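Local coordinates for naphthalene dioxygenase large subunit (PDB 2B1X), which carries a Rieske [2Fe-2S] domain and an iron-holding catalytic domain, as the large subunit of a Rieske-type non-heme iron oxygenase, at residues 264-269 with 289-294; 46-51 with 300-305; 400-405 with 413-418. All coordinates share one frame; numbering follows the deposited sequence.

Contact 1: 264-269 with 289-294; sequences EFMGLP and RPTAFI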
ATOM      1  N   GLU A 264      23.973 -22.778  38.837  1.00 28.28           N
ATOM      2  CA  GLU A 264      22.731 -22.347  39.465  1.00 26.90           C
ATOM      3  C   GLU A 264      22.377 -20.912  39.088  1.00 24.80           C
ATOM      4  O   GLU A 264      23.254 -20.115  38.746  1.00 23.46           O
ATOM      5  CB  GLU A 264      22.824 -22.472  40.979  1.00 27.10           C
ATOM      6  CG  GLU A 264      22.965 -23.907  41.452  1.00 30.99           C
ATOM      7  CD  GLU A 264      23.095 -24.035  42.967  1.00 34.94           C
ATOM      8  OE1 GLU A 264      23.379 -23.021  43.657  1.00 35.00           O
ATOM      9  OE2 GLU A 264      22.910 -25.167  43.463  1.00 37.74           O
ATOM     10  N   PHE A 265      21.083 -20.606  39.146  1.00 23.26           N
ATOM     11  CA  PHE A 265      20.604 -19.259  38.915  1.00 22.20           C
ATOM     12  C   PHE A 265      21.019 -18.781  37.518  1.00 21.38           C
ATOM     13  O   PHE A 265      21.451 -17.642  37.340  1.00 20.33           O
ATOM     14  CB  PHE A 265      21.130 -18.320  40.018  1.00 22.09           C
ATOM     15  CG  PHE A 265      20.799 -18.774  41.423  1.00 21.99           C
ATOM     16  CD1 PHE A 265      21.820 -19.116  42.316  1.00 23.46           C
ATOM     17  CD2 PHE A 265      19.478 -18.857  41.854  1.00 22.01           C
ATOM     18  CE1 PHE A 265      21.527 -19.517  43.620  1.00 20.93           C
ATOM     19  CE2 PHE A 265      19.165 -19.279  43.135  1.00 22.02           C
ATOM     20  CZ  PHE A 265      20.202 -19.608  44.036  1.00 22.31           C
ATOM     21  N   MET A 266      20.917 -19.686  36.542  1.00 21.13           N
ATOM     22  CA  MET A 266      21.168 -19.369  35.126  1.00 21.39           C
ATOM     23  C   MET A 266      22.595 -18.893  34.914  1.00 21.21           C
ATOM     24  O   MET A 266      22.897 -18.208  33.929  1.00 21.71           O
ATOM     25  CB  MET A 266      20.192 -18.298  34.617  1.00 20.46           C
ATOM     26  CG  MET A 266      18.754 -18.721  34.633  1.00 21.69           C
ATOM     27  SD  MET A 266      17.741 -17.533  33.776  1.00 24.26           S
ATOM     28  CE  MET A 266      18.055 -18.076  32.037  1.00 21.70           C
ATOM     29  N   GLY A 267      23.469 -19.220  35.859  1.00 20.96           N
ATOM     30  CA  GLY A 267      24.834 -18.721  35.821  1.00 20.32           C
ATOM     31  C   GLY A 267      24.978 -17.206  35.918  1.00 19.89           C
ATOM     32  O   GLY A 267      25.963 -16.636  35.438  1.00 19.89           O
ATOM     33  N   LEU A 268      24.030 -16.545  36.567  1.00 19.65           N
ATOM     34  CA  LEU A 268      24.155 -15.108  36.804  1.00 19.68           C
ATOM     35  C   LEU A 268      25.403 -14.755  37.595  1.00 20.14           C
ATOM     36  O   LEU A 268      25.920 -15.593  38.375  1.00 20.25           O
ATOM     37  CB  LEU A 268      22.925 -14.568  37.516  1.00 19.54           C
ATOM     38  CG  LEU A 268      21.684 -14.448  36.638  1.00 19.40           C
ATOM     39  CD1 LEU A 268      20.491 -14.235  37.532  1.00 19.46           C
ATOM     40  CD2 LEU A 268      21.829 -13.331  35.582  1.00 19.83           C
ATOM     41  N   PRO A 269      25.918 -13.533  37.406  1.00 20.54           N
ATOM     42  CA  PRO A 269      27.124 -13.120  38.118  1.00 20.76           C
ATOM     43  C   PRO A 269      26.941 -13.178  39.639  1.00 20.99           C
ATOM     44  O   PRO A 269      25.828 -13.041  40.179  1.00 20.54           O
ATOM     45  CB  PRO A 269      27.339 -11.680  37.649  1.00 20.76           C
ATOM     46  CG  PRO A 269      26.625 -11.612  36.314  1.00 21.25           C
ATOM     47  CD  PRO A 269      25.424 -12.475  36.504  1.00 20.67           C
ATOM     48  N   ARG A 289      16.441 -21.498  41.200  1.00 18.97           N
ATOM     49  CA  ARG A 289      17.777 -22.087  41.274  1.00 19.20           C
ATOM     50  C   ARG A 289      18.209 -22.962  40.060  1.00 19.22           C
ATOM     51  O   ARG A 289      19.342 -22.810  39.562  1.00 18.62           O
ATOM     52  CB  ARG A 289      17.948 -22.865  42.571  1.00 19.07           C
ATOM     53  CG  ARG A 289      19.372 -23.308  42.836  1.00 20.61           C
ATOM     54  CD  ARG A 289      19.532 -24.202  44.078  1.00 23.04           C
ATOM     55  NE  ARG A 289      19.184 -23.475  45.301  1.00 24.89           N
ATOM     56  CZ  ARG A 289      20.023 -22.699  45.983  1.00 26.51           C
ATOM     57  NH1 ARG A 289      21.272 -22.542  45.572  1.00 26.46           N
ATOM     58  NH2 ARG A 289      19.607 -22.074  47.078  1.00 27.81           N
ATOM     59  N   PRO A 290      17.357 -23.892  39.625  1.00 19.16           N
ATOM     60  CA  PRO A 290      17.689 -24.771  38.500  1.00 19.56           C
ATOM     61  C   PRO A 290      17.123 -24.300  37.132  1.00 19.33           C
ATOM     62  O   PRO A 290      17.071 -25.077  36.201  1.00 20.07           O
ATOM     63  CB  PRO A 290      17.017 -26.079  38.908  1.00 19.60           C
ATOM     64  CG  PRO A 290      15.803 -25.649  39.676  1.00 20.04           C
ATOM     65  CD  PRO A 290      16.029 -24.232  40.174  1.00 19.77           C
ATOM     66  N   THR A 291      16.722 -23.042  37.009  1.00 18.71           N
ATOM     67  CA  THR A 291      16.105 -22.562  35.758  1.00 18.19           C
ATOM     68  C   THR A 291      17.089 -22.459  34.599  1.00 16.58           C
ATOM     69  O   THR A 291      18.237 -22.033  34.789  1.00 16.45           O
ATOM     70  CB  THR A 291      15.479 -21.191  36.016  1.00 18.41           C
ATOM     71  OG1 THR A 291      14.324 -21.367  36.851  1.00 21.01           O
ATOM     72  CG2 THR A 291      14.930 -20.553  34.712  1.00 19.93           C
ATOM     73  N   ALA A 292      16.627 -22.863  33.409  1.00 14.92           N
ATOM     74  CA  ALA A 292      17.293 -22.574  32.133  1.00 14.17           C
ATOM     75  C   ALA A 292      16.445 -21.660  31.212  1.00 13.76           C
ATOM     76  O   ALA A 292      16.984 -20.803  30.484  1.00 13.92           O
ATOM     77  CB  ALA A 292      17.609 -23.874  31.408  1.00 14.11           C
ATOM     78  N   PHE A 293      15.129 -21.857  31.228  1.00 13.19           N
ATOM     79  CA  PHE A 293      14.204 -21.043  30.429  1.00 12.67           C
ATOM     80  C   PHE A 293      12.971 -20.655  31.211  1.00 12.57           C
ATOM     81  O   PHE A 293      12.370 -21.493  31.910  1.00 12.28           O
ATOM     82  CB  PHE A 293      13.718 -21.782  29.189  1.00 13.02           C
ATOM     83  CG  PHE A 293      14.819 -22.346  28.365  1.00 15.68           C
ATOM     84  CD1 PHE A 293      15.098 -23.708  28.410  1.00 15.98           C
ATOM     85  CD2 PHE A 293      15.572 -21.526  27.528  1.00 17.69           C
ATOM     86  CE1 PHE A 293      16.117 -24.245  27.650  1.00 17.33           C
ATOM     87  CE2 PHE A 293      16.612 -22.061  26.778  1.00 17.50           C
ATOM     88  CZ  PHE A 293      16.886 -23.417  26.846  1.00 17.02           C
ATOM     89  N   ILE A 294      12.594 -19.383  31.091  1.00 12.30           N
ATOM     90  CA  ILE A 294      11.288 -18.933  31.540  1.00 11.75           C
ATOM     91  C   ILE A 294      10.679 -18.210  30.364  1.00 11.64           C
ATOM     92  O   ILE A 294      11.309 -17.333  29.780  1.00 10.97           O
ATOM     93  CB  ILE A 294      11.402 -17.942  32.707  1.00 12.21           C
ATOM     94  CG1 ILE A 294      12.053 -18.582  33.928  1.00 12.20           C
ATOM     95  CG2 ILE A 294      10.033 -17.399  33.096  1.00 12.08           C
ATOM     96  CD1 ILE A 294      12.601 -17.516  34.934  1.00 13.72           C
TER
HETATM   97  O   HOH W   1      19.873 -22.391  36.866  1.00 30.18           O
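R289 reaches along E264 and over F265, an example of one arginine used for both its carbon chain and its charge. Its CB meets the F265 ring at CE2, 3.8 Å away. With CG turned away from the backbone N (chi1 -170°), the CG methylene comes over the ring face near the rim, a CH-pi contact in which R289 CG is 4.3 Å from the F265 centroid. CD then lies beside the carboxylate, 3.6 Å from E264 OE2. A bend at chi3 swings the guanidinium so that F265 CZ sits over one of its faces, the planes 56° apart, while NH1 forms a salt bridge 2.9 Å long with E264 OE1. The oxygen lies in the guanidinium plane but is approached from above its own carboxylate plane, and the N-H points only roughly at it (134°). NH2 makes a second salt bridge, to E286 OE2. On the backbone side, F265 N donates to R289 O (2.8 Å), and a water accepts from M266 N and lies 2.7 Å from T291 O. M266 packs its CG and CE against the T291 and A292 carbonyls. The ring thus shields one side of the guanidinium, whose positive charge is probably balanced by two acids.

Contact 2: 46-51 with 300-305; sequences WVFLAH and PNLSIG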
ATOM      1  N   TRP A  46      -4.825  -3.889  31.279  1.00 12.21           N
ATOM      2  CA  TRP A  46      -3.613  -3.146  31.572  1.00 11.52           C
ATOM      3  C   TRP A  46      -2.590  -3.530  30.501  1.00 11.36           C
ATOM      4  O   TRP A  46      -2.291  -4.719  30.332  1.00 11.74           O
ATOM      5  CB  TRP A  46      -3.066  -3.524  32.952  1.00 10.71           C
ATOM      6  CG  TRP A  46      -3.793  -2.894  34.090  1.00 11.14           C
ATOM      7  CD1 TRP A  46      -4.843  -3.417  34.778  1.00 11.35           C
ATOM      8  CD2 TRP A  46      -3.561  -1.595  34.638  1.00 11.15           C
ATOM      9  NE1 TRP A  46      -5.267  -2.539  35.750  1.00 11.77           N
ATOM     10  CE2 TRP A  46      -4.485  -1.414  35.691  1.00 12.61           C
ATOM     11  CE3 TRP A  46      -2.634  -0.571  34.369  1.00 10.86           C
ATOM     12  CZ2 TRP A  46      -4.507  -0.260  36.481  1.00 12.69           C
ATOM     13  CZ3 TRP A  46      -2.661   0.573  35.139  1.00 11.14           C
ATOM     14  CH2 TRP A  46      -3.592   0.727  36.182  1.00 12.37           C
ATOM     15  N   VAL A  47      -2.004  -2.524  29.861  1.00 10.92           N
ATOM     16  CA  VAL A  47      -1.068  -2.711  28.743  1.00 11.02           C
ATOM     17  C   VAL A  47       0.311  -2.111  29.087  1.00 11.84           C
ATOM     18  O   VAL A  47       0.402  -1.012  29.622  1.00 10.83           O
ATOM     19  CB  VAL A  47      -1.610  -2.011  27.486  1.00 11.78           C
ATOM     20  CG1 VAL A  47      -0.591  -2.087  26.314  1.00 10.39           C
ATOM     21  CG2 VAL A  47      -3.030  -2.558  27.135  1.00 10.46           C
ATOM     22  N   PHE A  48       1.377  -2.869  28.817  1.00 11.02           N
ATOM     23  CA  PHE A  48       2.719  -2.415  29.128  1.00 11.59           C
ATOM     24  C   PHE A  48       3.117  -1.261  28.175  1.00 12.15           C
ATOM     25  O   PHE A  48       2.895  -1.332  26.947  1.00 11.23           O
ATOM     26  CB  PHE A  48       3.721  -3.575  29.010  1.00 11.63           C
ATOM     27  CG  PHE A  48       5.158  -3.141  29.164  1.00 12.27           C
ATOM     28  CD1 PHE A  48       5.700  -2.900  30.417  1.00 11.52           C
ATOM     29  CD2 PHE A  48       5.953  -2.948  28.040  1.00 13.17           C
ATOM     30  CE1 PHE A  48       7.035  -2.466  30.557  1.00 12.13           C
ATOM     31  CE2 PHE A  48       7.255  -2.507  28.148  1.00 12.42           C
ATOM     32  CZ  PHE A  48       7.825  -2.283  29.417  1.00 12.92           C
ATOM     33  N   LEU A  49       3.712  -0.216  28.752  1.00 12.09           N
ATOM     34  CA  LEU A  49       4.122   0.972  27.998  1.00 12.87           C
ATOM     35  C   LEU A  49       5.643   1.165  27.941  1.00 13.22           C
ATOM     36  O   LEU A  49       6.215   1.427  26.881  1.00 13.89           O
ATOM     37  CB  LEU A  49       3.545   2.211  28.667  1.00 12.58           C
ATOM     38  CG  LEU A  49       2.005   2.225  28.779  1.00 13.96           C
ATOM     39  CD1 LEU A  49       1.516   3.389  29.603  1.00 12.08           C
ATOM     40  CD2 LEU A  49       1.412   2.271  27.399  1.00 12.47           C
ATOM     41  N   ALA A  50       6.285   1.096  29.099  1.00 13.02           N
ATOM     42  CA  ALA A  50       7.698   1.443  29.176  1.00 13.37           C
ATOM     43  C   ALA A  50       8.305   0.884  30.426  1.00 13.26           C
ATOM     44  O   ALA A  50       7.580   0.538  31.376  1.00 13.54           O
ATOM     45  CB  ALA A  50       7.868   2.980  29.135  1.00 12.72           C
ATOM     46  N   HIS A  51       9.635   0.782  30.436  1.00 13.39           N
ATOM     47  CA  HIS A  51      10.347   0.490  31.681  1.00 13.59           C
ATOM     48  C   HIS A  51      10.826   1.809  32.273  1.00 13.89           C
ATOM     49  O   HIS A  51      11.224   2.721  31.534  1.00 13.12           O
ATOM     50  CB  HIS A  51      11.527  -0.469  31.439  1.00 13.45           C
ATOM     51  CG  HIS A  51      12.071  -1.109  32.690  1.00 14.02           C
ATOM     52  ND1 HIS A  51      13.056  -0.521  33.460  1.00 15.13           N
ATOM     53  CD2 HIS A  51      11.789  -2.297  33.284  1.00 12.64           C
ATOM     54  CE1 HIS A  51      13.344  -1.306  34.483  1.00 15.69           C
ATOM     55  NE2 HIS A  51      12.595  -2.393  34.395  1.00 16.37           N
ATOM     56  N   PRO A 300      -2.735  -8.495  28.111  1.00 10.37           N
ATOM     57  CA  PRO A 300      -2.840  -9.238  26.841  1.00 10.37           C
ATOM     58  C   PRO A 300      -1.543  -9.514  26.068  1.00 10.09           C
ATOM     59  O   PRO A 300      -1.402 -10.653  25.580  1.00 10.30           O
ATOM     60  CB  PRO A 300      -3.767  -8.357  25.986  1.00  9.84           C
ATOM     61  CG  PRO A 300      -3.571  -6.926  26.568  1.00 11.20           C
ATOM     62  CD  PRO A 300      -3.082  -7.061  27.972  1.00 10.02           C
ATOM     63  N   ASN A 301      -0.652  -8.535  25.921  1.00  9.83           N
ATOM     64  CA  ASN A 301       0.301  -8.589  24.791  1.00  9.96           C
ATOM     65  C   ASN A 301       1.746  -8.261  25.191  1.00 10.22           C
ATOM     66  O   ASN A 301       2.531  -7.821  24.360  1.00 11.12           O
ATOM     67  CB  ASN A 301      -0.159  -7.668  23.641  1.00  9.24           C
ATOM     68  CG  ASN A 301      -0.033  -6.175  23.994  1.00  9.61           C
ATOM     69  OD1 ASN A 301      -0.138  -5.806  25.157  1.00  9.74           O
ATOM     70  ND2 ASN A 301       0.222  -5.332  22.999  1.00  8.26           N
ATOM     71  N   LEU A 302       2.094  -8.472  26.463  1.00 10.52           N
ATOM     72  CA  LEU A 302       3.475  -8.360  26.912  1.00 10.54           C
ATOM     73  C   LEU A 302       4.000  -9.762  27.169  1.00 11.16           C
ATOM     74  O   LEU A 302       3.432 -10.486  27.992  1.00 11.01           O
ATOM     75  CB  LEU A 302       3.596  -7.530  28.213  1.00 10.61           C
ATOM     76  CG  LEU A 302       4.978  -7.664  28.940  1.00  9.84           C
ATOM     77  CD1 LEU A 302       6.048  -7.003  28.087  1.00 10.71           C
ATOM     78  CD2 LEU A 302       4.968  -7.085  30.336  1.00  9.27           C
ATOM     79  N   SER A 303       5.081 -10.150  26.485  1.00 11.24           N
ATOM     80  CA  SER A 303       5.671 -11.465  26.737  1.00 11.57           C
ATOM     81  C   SER A 303       7.105 -11.312  27.255  1.00 11.83           C
ATOM     82  O   SER A 303       7.751 -10.290  27.018  1.00 11.26           O
ATOM     83  CB  SER A 303       5.656 -12.362  25.485  1.00 10.68           C
ATOM     84  OG  SER A 303       4.326 -12.650  25.031  1.00 12.76           O
ATOM     85  N   ILE A 304       7.546 -12.334  27.986  1.00 11.44           N
ATOM     86  CA  ILE A 304       8.830 -12.368  28.648  1.00 12.50           C
ATOM     87  C   ILE A 304       9.559 -13.597  28.162  1.00 12.50           C
ATOM     88  O   ILE A 304       8.960 -14.690  28.090  1.00 12.36           O
ATOM     89  CB  ILE A 304       8.597 -12.445  30.179  1.00 13.30           C
ATOM     90  CG1 ILE A 304       7.897 -11.147  30.645  1.00 13.47           C
ATOM     91  CG2 ILE A 304       9.898 -12.702  30.933  1.00 14.33           C
ATOM     92  CD1 ILE A 304       7.450 -11.142  32.104  1.00 17.16           C
ATOM     93  N   GLY A 305      10.837 -13.436  27.840  1.00 12.00           N
ATOM     94  CA  GLY A 305      11.727 -14.575  27.675  1.00 12.59           C
ATOM     95  C   GLY A 305      12.999 -14.419  28.483  1.00 13.17           C
ATOM     96  O   GLY A 305      13.711 -13.433  28.299  1.00 14.63           O
TER
HETATM   97  O   HOH W   2       1.192  -5.427  27.631  1.00 17.60           O
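F48 and L302 each hold CG opposite the backbone N (chi1 173° and 166°), and this shared choice brings the two side chains across each other at a slant. The touching is done by the leucine branches: L302 CD2 comes to 4.0 Å from F48 CB, and L302 CD1 reaches CG and CD2 of the F48 ring at 4.1 Å. From the same strand as the ring, A50 N lies over one of its faces, toward the rim. N301 takes the rarer position, with CG between the backbone N and the carbonyl carbon (chi1 70°), which carries its amide toward V47 and leaves OD1 3.9 Å from V47 CG1.

The polar element is a single water. It accepts from F48 N and donates to N301 OD1, 2.8 Å from each of these atoms, and so ties the two segments where no direct bond does. The other end of the amide, ND2, is held by the carbonyl of W326, so both halves of the N301 side chain are engaged and its flip is probably settled. Beside it, P300, which follows a cis peptide bond, sets CD 3.4 Å from W46 O.

Two sheets meet here, one strand from the Rieske part of the chain and one from the catalytic domain. Strand 47-51 pairs with strand 154-158 in a small antiparallel sheet and packs V47, L49 and A50 on strand 60-66; W46 NE1 hydrogen-bonds the backbone O of D164. Strand 302-309 lies in the large sheet between strands 293-298 and 318-330; L325 of the latter touches both F48 and N301, while W203 and F42 pack on P300.

Contact 3: 400-405 with 413-418; sequences GVLEPD and EAYPLD
L402 and Y415 form the heart of this contact, the leucine coming in roughly perpendicular to the tyrosine. One leucine methyl, CD1, stands almost exactly over the centre of the tyrosine ring, 4.1 Å from the Y415 centroid and 6° off its normal, a well-centred CH-pi contact. The other branch, L402 CD2, reaches L417 CD2 at 3.9 Å. At the edge of the same ring, near its plane, lies the carbonyl oxygen of E403, 3.4 Å from Y415 CD2. P404 runs alongside the tyrosine, with P404 CD 3.9 Å from Y415 CE2.

The backbone supplies a nearly straight hydrogen bond from D405 N to A414 O (2.8 Å, 174°), and the CA of P404 approaches that same oxygen. D405 and P416 run antiparallel, D405 OD2 lying 3.8 Å from P416 CB.

Within segment 413-418, Y415 OH donates to E413 OE1 at 2.5 Å, from above the carboxylate plane. This short bond anchors the far end of the ring, while L402 CD1 and E403 O bear on its rotation. Farther out, D405 OD1 accepts from the backbone N of N407, while OD2 comes close to E241, a pairing of acids that could raise the proton affinity of either. W21 and A422 add to the apolar surroundings of L402. V401 and L417 touch Q134 and D129 of a second copy of the protein, both within its Rieske part.

Strand 413-415 closes one margin of the long antiparallel sheet, bonded to strand 240-244, and segment 400-405 is a loop laid on this terminal strand, in a catalytic domain of the Bet v 1-like clan.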
ATOM      1  N   GLY A 400      -7.288 -35.431  29.140  1.00 20.56           N
ATOM      2  CA  GLY A 400      -7.444 -36.764  29.688  1.00 22.06           C
ATOM      3  C   GLY A 400      -6.226 -37.242  30.431  1.00 23.80           C
ATOM      4  O   GLY A 400      -6.221 -38.376  30.897  1.00 24.51           O
ATOM      5  N   VAL A 401      -5.211 -36.387  30.561  1.00 24.28           N
ATOM      6  CA  VAL A 401      -3.947 -36.756  31.201  1.00 25.37           C
ATOM      7  C   VAL A 401      -3.482 -35.768  32.287  1.00 25.53           C
ATOM      8  O   VAL A 401      -2.993 -36.211  33.316  1.00 26.65           O
ATOM      9  CB  VAL A 401      -2.797 -36.930  30.151  1.00 25.69           C
ATOM     10  CG1 VAL A 401      -1.567 -37.564  30.764  1.00 26.52           C
ATOM     11  CG2 VAL A 401      -3.256 -37.740  28.955  1.00 26.49           C
ATOM     12  N   LEU A 402      -3.609 -34.457  32.057  1.00 25.40           N
ATOM     13  CA  LEU A 402      -3.084 -33.427  32.981  1.00 25.62           C
ATOM     14  C   LEU A 402      -3.693 -33.511  34.373  1.00 25.57           C
ATOM     15  O   LEU A 402      -4.936 -33.532  34.522  1.00 25.27           O
ATOM     16  CB  LEU A 402      -3.340 -32.009  32.443  1.00 25.55           C
ATOM     17  CG  LEU A 402      -2.514 -31.404  31.296  1.00 26.08           C
ATOM     18  CD1 LEU A 402      -2.989 -29.971  31.048  1.00 25.57           C
ATOM     19  CD2 LEU A 402      -1.027 -31.432  31.601  1.00 25.18           C
ATOM     20  N   GLU A 403      -2.827 -33.561  35.383  1.00 25.12           N
ATOM     21  CA  GLU A 403      -3.245 -33.400  36.785  1.00 25.41           C
ATOM     22  C   GLU A 403      -2.390 -32.310  37.422  1.00 24.33           C
ATOM     23  O   GLU A 403      -1.180 -32.319  37.232  1.00 23.42           O
ATOM     24  CB  GLU A 403      -3.053 -34.703  37.564  1.00 25.95           C
ATOM     25  CG  GLU A 403      -3.756 -35.913  36.988  1.00 29.88           C
ATOM     26  CD  GLU A 403      -3.946 -36.997  38.015  1.00 36.88           C
ATOM     27  OE1 GLU A 403      -2.984 -37.769  38.258  1.00 38.56           O
ATOM     28  OE2 GLU A 403      -5.053 -37.065  38.598  1.00 40.35           O
ATOM     29  N   PRO A 404      -2.996 -31.381  38.162  1.00 24.28           N
ATOM     30  CA  PRO A 404      -2.233 -30.350  38.872  1.00 24.44           C
ATOM     31  C   PRO A 404      -1.144 -30.965  39.736  1.00 24.86           C
ATOM     32  O   PRO A 404      -1.319 -32.062  40.285  1.00 24.72           O
ATOM     33  CB  PRO A 404      -3.290 -29.677  39.746  1.00 24.84           C
ATOM     34  CG  PRO A 404      -4.563 -29.850  38.976  1.00 25.19           C
ATOM     35  CD  PRO A 404      -4.445 -31.247  38.400  1.00 24.48           C
ATOM     36  N   ASP A 405      -0.019 -30.274  39.819  1.00 24.47           N
ATOM     37  CA  ASP A 405       1.105 -30.704  40.632  1.00 24.56           C
ATOM     38  C   ASP A 405       0.795 -30.368  42.098  1.00 24.93           C
ATOM     39  O   ASP A 405       0.654 -29.186  42.444  1.00 24.62           O
ATOM     40  CB  ASP A 405       2.349 -29.960  40.141  1.00 24.45           C
ATOM     41  CG  ASP A 405       3.627 -30.414  40.799  1.00 25.26           C
ATOM     42  OD1 ASP A 405       3.614 -31.286  41.717  1.00 24.94           O
ATOM     43  OD2 ASP A 405       4.718 -29.932  40.445  1.00 24.89           O
ATOM     44  N   GLU A 413      -2.242 -22.242  38.950  1.00 18.51           N
ATOM     45  CA  GLU A 413      -2.555 -23.624  38.608  1.00 18.76           C
ATOM     46  C   GLU A 413      -1.384 -24.185  37.801  1.00 18.17           C
ATOM     47  O   GLU A 413      -1.109 -23.718  36.681  1.00 16.84           O
ATOM     48  CB  GLU A 413      -3.870 -23.696  37.816  1.00 19.44           C
ATOM     49  CG  GLU A 413      -4.330 -25.110  37.455  1.00 23.77           C
ATOM     50  CD  GLU A 413      -5.656 -25.132  36.677  1.00 27.79           C
ATOM     51  OE1 GLU A 413      -5.709 -25.716  35.564  1.00 28.21           O
ATOM     52  OE2 GLU A 413      -6.658 -24.575  37.180  1.00 30.99           O
ATOM     53  N   ALA A 414      -0.717 -25.184  38.380  1.00 16.80           N
ATOM     54  CA  ALA A 414       0.591 -25.642  37.924  1.00 16.36           C
ATOM     55  C   ALA A 414       0.610 -27.131  37.536  1.00 16.26           C
ATOM     56  O   ALA A 414       0.083 -27.974  38.254  1.00 16.07           O
ATOM     57  CB  ALA A 414       1.623 -25.368  38.987  1.00 16.04           C
ATOM     58  N   TYR A 415       1.264 -27.447  36.427  1.00 15.63           N
ATOM     59  CA  TYR A 415       1.385 -28.827  35.958  1.00 15.38           C
ATOM     60  C   TYR A 415       2.866 -29.228  35.869  1.00 15.75           C
ATOM     61  O   TYR A 415       3.684 -28.409  35.433  1.00 16.45           O
ATOM     62  CB  TYR A 415       0.676 -28.971  34.604  1.00 15.90           C
ATOM     63  CG  TYR A 415      -0.820 -28.698  34.676  1.00 16.15           C
ATOM     64  CD1 TYR A 415      -1.333 -27.455  34.333  1.00 15.98           C
ATOM     65  CD2 TYR A 415      -1.701 -29.686  35.138  1.00 16.77           C
ATOM     66  CE1 TYR A 415      -2.689 -27.193  34.406  1.00 15.61           C
ATOM     67  CE2 TYR A 415      -3.028 -29.449  35.235  1.00 16.90           C
ATOM     68  CZ  TYR A 415      -3.529 -28.204  34.843  1.00 17.68           C
ATOM     69  OH  TYR A 415      -4.854 -28.005  34.946  1.00 18.59           O
ATOM     70  N   PRO A 416       3.215 -30.476  36.254  1.00 15.20           N
ATOM     71  CA  PRO A 416       4.624 -30.883  36.414  1.00 15.71           C
ATOM     72  C   PRO A 416       5.355 -31.246  35.100  1.00 16.04           C
ATOM     73  O   PRO A 416       6.213 -32.157  35.074  1.00 16.23           O
ATOM     74  CB  PRO A 416       4.534 -32.120  37.348  1.00 15.30           C
ATOM     75  CG  PRO A 416       3.191 -32.761  36.968  1.00 15.76           C
ATOM     76  CD  PRO A 416       2.292 -31.605  36.491  1.00 14.46           C
ATOM     77  N   LEU A 417       5.022 -30.543  34.028  1.00 16.03           N
ATOM     78  CA  LEU A 417       5.747 -30.620  32.777  1.00 16.63           C
ATOM     79  C   LEU A 417       5.438 -29.323  32.029  1.00 17.22           C
ATOM     80  O   LEU A 417       4.484 -28.620  32.388  1.00 18.12           O
ATOM     81  CB  LEU A 417       5.323 -31.868  31.983  1.00 16.62           C
ATOM     82  CG  LEU A 417       3.954 -31.876  31.268  1.00 18.28           C
ATOM     83  CD1 LEU A 417       3.830 -33.054  30.297  1.00 19.73           C
ATOM     84  CD2 LEU A 417       2.797 -31.908  32.262  1.00 18.49           C
ATOM     85  N   ASP A 418       6.192 -29.019  30.976  1.00 17.27           N
ATOM     86  CA  ASP A 418       5.909 -27.838  30.148  1.00 16.87           C
ATOM     87  C   ASP A 418       5.543 -28.180  28.683  1.00 17.00           C
ATOM     88  O   ASP A 418       5.600 -27.323  27.799  1.00 17.70           O
ATOM     89  CB  ASP A 418       7.056 -26.813  30.259  1.00 16.26           C
ATOM     90  CG  ASP A 418       6.644 -25.399  29.826  1.00 18.38           C
ATOM     91  OD1 ASP A 418       5.425 -25.053  29.837  1.00 17.36           O
ATOM     92  OD2 ASP A 418       7.483 -24.569  29.396  1.00 17.67           O
TER

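In the fold
Three contacts sample one long antiparallel sheet of the catalytic domain, their centres 23 to 26 Å apart. Contacts 1 and 2 reach neighbouring strands, 293-298 and 302-309, which also follow each other in the chain; contact 3 lies at the margin, on strand 413-415. Along the sequence contact 1 is nested within the long loop closed by contact 2, and contact 3 follows both. Contact 1 joins the loop leading into helix 270-279 to the start of strand 293-298, with two helices in between. Contact 2, near the chain centre, packs the sheet against strand 47-51 of the Rieske part. One sheet thus carries a loop-to-strand join, an interdomain packing and, at its margin, an approach to a second subunit.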